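Long-range contact in conserved hypothetical alanine RICH protein (Mycobacterium tuberculosis, PDB 2IB0), which is of unknown function but folds as a four-helix bundle of the ferritin-like kind and forms a two-chain assembly: residues L54-R65 and A133-W144. Numbering follows the deposited sequence.
Sequences LVADALKQHRHR and ALTESAVMATRW
Arg65 and Glu136 form a salt bridge in which NH2 of the arginine gives a nearly straight hydrogen bond (169°) to OE1, 3.0 Å away, on its anti lone pair. The oxygen lies in the guanidinium plane, and a water held between Arg65 NE and Glu136 OE1 adds a second link. A bend at chi3 (-67°) lays the guanidinium over Ala133, whose CB is 3.5 Å from Arg65 NE, while NH1 turns to a second carboxylate, Glu33. The Gln61 amide stacks almost parallel to the Glu136 carboxylate, and its NE2 reaches Glu136 O through another water. At the far end, Asp57 OD2 approaches the guanidinium edge of Arg143 in a long salt bridge, 3.6 Å from NH2.

Leu54 forks between two flat groups: CD1 sits over the Arg143 guanidinium and presses tightly on Met140 CE (3.4 Å), whereas CD2 makes a CH-pi contact 3.6 Å from the centroid of the Trp144 six-membered ring. Val55 CG2 meets that indole at its edge.

Segments 54-65 and 133-144 run antiparallel (165° between their directions), their axes approaching to 11.6 Å, within the four-helix bundle; helix 18-46 supplies Glu33 and covers Ala58 through Tyr40, and helix 96-120 packs Trp114 against Ala133.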
loop_
_atom_site.group_PDB
_atom_site.type_symbol
_atom_site.label_atom_id
_atom_site.label_comp_id
_atom_site.label_asym_id
_atom_site.label_seq_id
_atom_site.Cartn_x
_atom_site.Cartn_y
_atom_site.Cartn_z
ATOM N N LEU A 54 -15.338 -10.228 -2.218
ATOM C CA LEU A 54 -14.599 -8.970 -2.073
ATOM C C LEU A 54 -15.229 -8.057 -1.008
ATOM O O LEU A 54 -14.541 -7.523 -0.121
ATOM C CB LEU A 54 -14.472 -8.288 -3.444
ATOM C CG LEU A 54 -13.629 -7.009 -3.701
ATOM C CD1 LEU A 54 -12.225 -7.143 -3.137
ATOM C CD2 LEU A 54 -13.569 -6.561 -5.210
ATOM N N VAL A 55 -16.544 -7.897 -1.076
ATOM C CA VAL A 55 -17.261 -7.083 -0.118
ATOM C C VAL A 55 -17.062 -7.644 1.278
ATOM O O VAL A 55 -16.694 -6.888 2.176
ATOM C CB VAL A 55 -18.783 -6.998 -0.415
ATOM C CG1 VAL A 55 -19.529 -6.282 0.757
ATOM C CG2 VAL A 55 -19.049 -6.274 -1.759
ATOM N N ALA A 56 -17.308 -8.943 1.476
ATOM C CA ALA A 56 -17.113 -9.560 2.795
ATOM C C ALA A 56 -15.699 -9.327 3.341
ATOM O O ALA A 56 -15.532 -8.958 4.518
ATOM C CB ALA A 56 -17.412 -11.070 2.763
ATOM N N ASP A 57 -14.693 -9.595 2.493
ATOM C CA ASP A 57 -13.285 -9.354 2.796
ATOM C C ASP A 57 -13.046 -7.916 3.243
ATOM O O ASP A 57 -12.421 -7.684 4.248
ATOM C CB ASP A 57 -12.431 -9.558 1.524
ATOM C CG ASP A 57 -12.033 -10.999 1.269
ATOM O OD1 ASP A 57 -12.331 -11.891 2.110
ATOM O OD2 ASP A 57 -11.391 -11.224 0.192
ATOM N N ALA A 58 -13.478 -6.952 2.423
ATOM C CA ALA A 58 -13.276 -5.540 2.734
ATOM C C ALA A 58 -13.931 -5.160 4.088
ATOM O O ALA A 58 -13.318 -4.486 4.908
ATOM C CB ALA A 58 -13.796 -4.657 1.598
ATOM N N LEU A 59 -15.155 -5.629 4.320
ATOM C CA LEU A 59 -15.888 -5.302 5.547
ATOM C C LEU A 59 -15.246 -5.880 6.809
ATOM O O LEU A 59 -15.169 -5.206 7.810
ATOM C CB LEU A 59 -17.368 -5.726 5.466
ATOM C CG LEU A 59 -18.402 -4.779 4.855
ATOM C CD1 LEU A 59 -19.683 -5.514 4.577
ATOM C CD2 LEU A 59 -18.657 -3.625 5.804
ATOM N N LYS A 60 -14.739 -7.102 6.741
ATOM C CA LYS A 60 -14.070 -7.715 7.893
ATOM C C LYS A 60 -12.752 -6.989 8.190
ATOM O O LYS A 60 -12.440 -6.678 9.339
ATOM C CB LYS A 60 -13.874 -9.215 7.647
ATOM C CG LYS A 60 -12.949 -9.947 8.598
ATOM C CD LYS A 60 -12.612 -11.370 8.076
ATOM C CE LYS A 60 -11.339 -11.387 7.170
ATOM N NZ LYS A 60 -10.625 -12.749 7.097
ATOM N N GLN A 61 -11.995 -6.697 7.144
ATOM C CA GLN A 61 -10.775 -5.882 7.253
ATOM C C GLN A 61 -11.004 -4.489 7.904
ATOM O O GLN A 61 -10.265 -4.073 8.802
ATOM C CB GLN A 61 -10.129 -5.733 5.881
ATOM C CG GLN A 61 -8.887 -4.867 5.874
ATOM C CD GLN A 61 -8.335 -4.718 4.456
ATOM O OE1 GLN A 61 -8.609 -3.739 3.760
ATOM N NE2 GLN A 61 -7.622 -5.725 4.010
ATOM N N HIS A 62 -12.026 -3.787 7.436
ATOM C CA HIS A 62 -12.361 -2.502 8.046
ATOM C C HIS A 62 -12.914 -2.604 9.464
ATOM O O HIS A 62 -12.543 -1.794 10.302
ATOM C CB HIS A 62 -13.329 -1.722 7.192
ATOM C CG HIS A 62 -12.750 -1.270 5.911
ATOM N ND1 HIS A 62 -11.883 -0.201 5.829
ATOM C CD2 HIS A 62 -12.877 -1.762 4.656
ATOM C CE1 HIS A 62 -11.504 -0.052 4.573
ATOM N NE2 HIS A 62 -12.114 -0.968 3.837
ATOM N N ARG A 63 -13.803 -3.558 9.731
ATOM C CA ARG A 63 -14.379 -3.689 11.071
ATOM C C ARG A 63 -13.294 -3.995 12.085
ATOM O O ARG A 63 -13.269 -3.391 13.157
ATOM C CB ARG A 63 -15.503 -4.726 11.134
ATOM C CG ARG A 63 -16.777 -4.264 10.502
ATOM C CD ARG A 63 -17.688 -5.408 10.272
ATOM N NE ARG A 63 -18.998 -4.888 9.936
ATOM C CZ ARG A 63 -19.896 -5.497 9.167
ATOM N NH1 ARG A 63 -19.613 -6.677 8.620
ATOM N NH2 ARG A 63 -21.081 -4.907 8.942
ATOM N N HIS A 64 -12.360 -4.873 11.691
ATOM C CA HIS A 64 -11.252 -5.266 12.540
ATOM C C HIS A 64 -10.308 -4.076 12.783
ATOM O O HIS A 64 -9.927 -3.818 13.912
ATOM C CB HIS A 64 -10.492 -6.472 11.930
ATOM C CG HIS A 64 -9.425 -7.037 12.826
ATOM N ND1 HIS A 64 -8.126 -6.559 12.844
ATOM C CD2 HIS A 64 -9.460 -8.042 13.738
ATOM C CE1 HIS A 64 -7.413 -7.233 13.731
ATOM N NE2 HIS A 64 -8.195 -8.142 14.285
ATOM N N ARG A 65 -9.927 -3.364 11.718
ATOM C CA ARG A 65 -9.114 -2.166 11.839
ATOM C C ARG A 65 -9.754 -1.129 12.775
ATOM O O ARG A 65 -9.087 -0.594 13.651
ATOM C CB ARG A 65 -8.924 -1.544 10.465
ATOM C CG ARG A 65 -7.903 -0.445 10.446
ATOM C CD ARG A 65 -7.848 0.163 9.076
ATOM N NE ARG A 65 -7.337 -0.767 8.087
ATOM C CZ ARG A 65 -7.659 -0.742 6.798
ATOM N NH1 ARG A 65 -8.520 0.165 6.346
ATOM N NH2 ARG A 65 -7.128 -1.630 5.953
ATOM N N ALA A 133 -2.429 -0.505 7.433
ATOM C CA ALA A 133 -3.744 0.010 7.069
ATOM C C ALA A 133 -3.697 0.767 5.732
ATOM O O ALA A 133 -4.610 0.613 4.896
ATOM C CB ALA A 133 -4.294 0.889 8.182
ATOM N N LEU A 134 -2.637 1.552 5.515
ATOM C CA LEU A 134 -2.496 2.294 4.282
ATOM C C LEU A 134 -2.338 1.327 3.073
ATOM O O LEU A 134 -2.979 1.485 2.020
ATOM C CB LEU A 134 -1.257 3.191 4.381
ATOM C CG LEU A 134 -0.966 4.387 3.459
ATOM C CD1 LEU A 134 0.470 4.711 3.534
ATOM C CD2 LEU A 134 -1.334 4.196 2.039
ATOM N N THR A 135 -1.452 0.353 3.244
ATOM C CA THR A 135 -1.185 -0.652 2.212
ATOM C C THR A 135 -2.420 -1.500 1.892
ATOM O O THR A 135 -2.699 -1.752 0.703
ATOM C CB THR A 135 -0.046 -1.537 2.637
ATOM O OG1 THR A 135 1.160 -0.748 2.666
ATOM C CG2 THR A 135 0.122 -2.720 1.684
ATOM N N GLU A 136 -3.152 -1.912 2.923
ATOM C CA GLU A 136 -4.399 -2.663 2.729
ATOM C C GLU A 136 -5.472 -1.891 1.939
ATOM O O GLU A 136 -6.165 -2.510 1.120
ATOM C CB GLU A 136 -4.980 -3.148 4.056
ATOM C CG GLU A 136 -4.074 -4.230 4.693
ATOM C CD GLU A 136 -4.520 -4.626 6.087
ATOM O OE1 GLU A 136 -5.367 -3.936 6.703
ATOM O OE2 GLU A 136 -4.027 -5.647 6.587
ATOM N N SER A 137 -5.610 -0.591 2.247
ATOM C CA SER A 137 -6.530 0.345 1.591
ATOM C C SER A 137 -6.153 0.444 0.103
ATOM O O SER A 137 -6.998 0.366 -0.767
ATOM C CB SER A 137 -6.418 1.742 2.239
ATOM O OG SER A 137 -6.869 1.767 3.583
ATOM N N ALA A 138 -4.869 0.639 -0.168
ATOM C CA ALA A 138 -4.313 0.616 -1.542
ATOM C C ALA A 138 -4.504 -0.688 -2.313
ATOM O O ALA A 138 -4.779 -0.661 -3.496
ATOM C CB ALA A 138 -2.861 0.924 -1.490
ATOM N N VAL A 139 -4.265 -1.829 -1.679
ATOM C CA VAL A 139 -4.498 -3.126 -2.309
ATOM C C VAL A 139 -6.026 -3.270 -2.546
ATOM O O VAL A 139 -6.469 -3.659 -3.650
ATOM C CB VAL A 139 -3.898 -4.245 -1.457
ATOM C CG1 VAL A 139 -4.459 -5.595 -1.857
ATOM C CG2 VAL A 139 -2.310 -4.225 -1.563
ATOM N N MET A 140 -6.849 -2.871 -1.573
ATOM C CA MET A 140 -8.318 -2.923 -1.788
ATOM C C MET A 140 -8.799 -2.107 -2.989
ATOM O O MET A 140 -9.634 -2.593 -3.774
ATOM C CB MET A 140 -9.120 -2.522 -0.543
ATOM C CG MET A 140 -9.405 -3.652 0.471
ATOM S SD MET A 140 -10.212 -5.180 -0.152
ATOM C CE MET A 140 -11.224 -4.500 -1.294
ATOM N N ALA A 141 -8.321 -0.864 -3.105
ATOM C CA ALA A 141 -8.601 0.008 -4.264
ATOM C C ALA A 141 -8.177 -0.637 -5.585
ATOM O O ALA A 141 -8.928 -0.560 -6.577
ATOM C CB ALA A 141 -7.943 1.439 -4.096
ATOM N N THR A 142 -6.988 -1.261 -5.640
ATOM C CA THR A 142 -6.576 -1.856 -6.896
ATOM C C THR A 142 -7.510 -3.036 -7.244
ATOM O O THR A 142 -7.795 -3.278 -8.408
ATOM C CB THR A 142 -5.092 -2.386 -6.906
ATOM O OG1 THR A 142 -5.015 -3.552 -6.085
ATOM C CG2 THR A 142 -4.134 -1.374 -6.376
ATOM N N ARG A 143 -7.923 -3.809 -6.242
ATOM C CA ARG A 143 -8.875 -4.906 -6.468
ATOM C C ARG A 143 -10.250 -4.437 -7.021
ATOM O O ARG A 143 -10.817 -5.077 -7.881
ATOM C CB ARG A 143 -9.088 -5.700 -5.169
ATOM C CG ARG A 143 -7.835 -6.378 -4.758
ATOM C CD ARG A 143 -7.927 -7.201 -3.445
ATOM N NE ARG A 143 -8.825 -8.343 -3.627
ATOM C CZ ARG A 143 -9.441 -9.025 -2.651
ATOM N NH1 ARG A 143 -9.287 -8.708 -1.350
ATOM N NH2 ARG A 143 -10.242 -10.043 -2.984
ATOM N N TRP A 144 -10.769 -3.326 -6.535
ATOM C CA TRP A 144 -12.018 -2.766 -7.066
ATOM C C TRP A 144 -11.863 -2.129 -8.448
ATOM O O TRP A 144 -12.783 -2.173 -9.250
ATOM C CB TRP A 144 -12.641 -1.770 -6.079
ATOM C CG TRP A 144 -13.307 -2.447 -4.938
ATOM C CD1 TRP A 144 -12.833 -2.581 -3.652
ATOM C CD2 TRP A 144 -14.604 -3.089 -4.965
ATOM N NE1 TRP A 144 -13.754 -3.287 -2.881
ATOM C CE2 TRP A 144 -14.852 -3.593 -3.659
ATOM C CE3 TRP A 144 -15.581 -3.275 -5.968
ATOM C CZ2 TRP A 144 -16.055 -4.291 -3.319
ATOM C CZ3 TRP A 144 -16.784 -3.972 -5.625
ATOM C CH2 TRP A 144 -16.989 -4.470 -4.311
HETATM O O HOH W 1 -6.301 -5.244 1.400
HETATM O O HOH W 2 -5.512 -2.891 9.115
HETATM O O HOH W 3 -9.266 2.384 4.146
#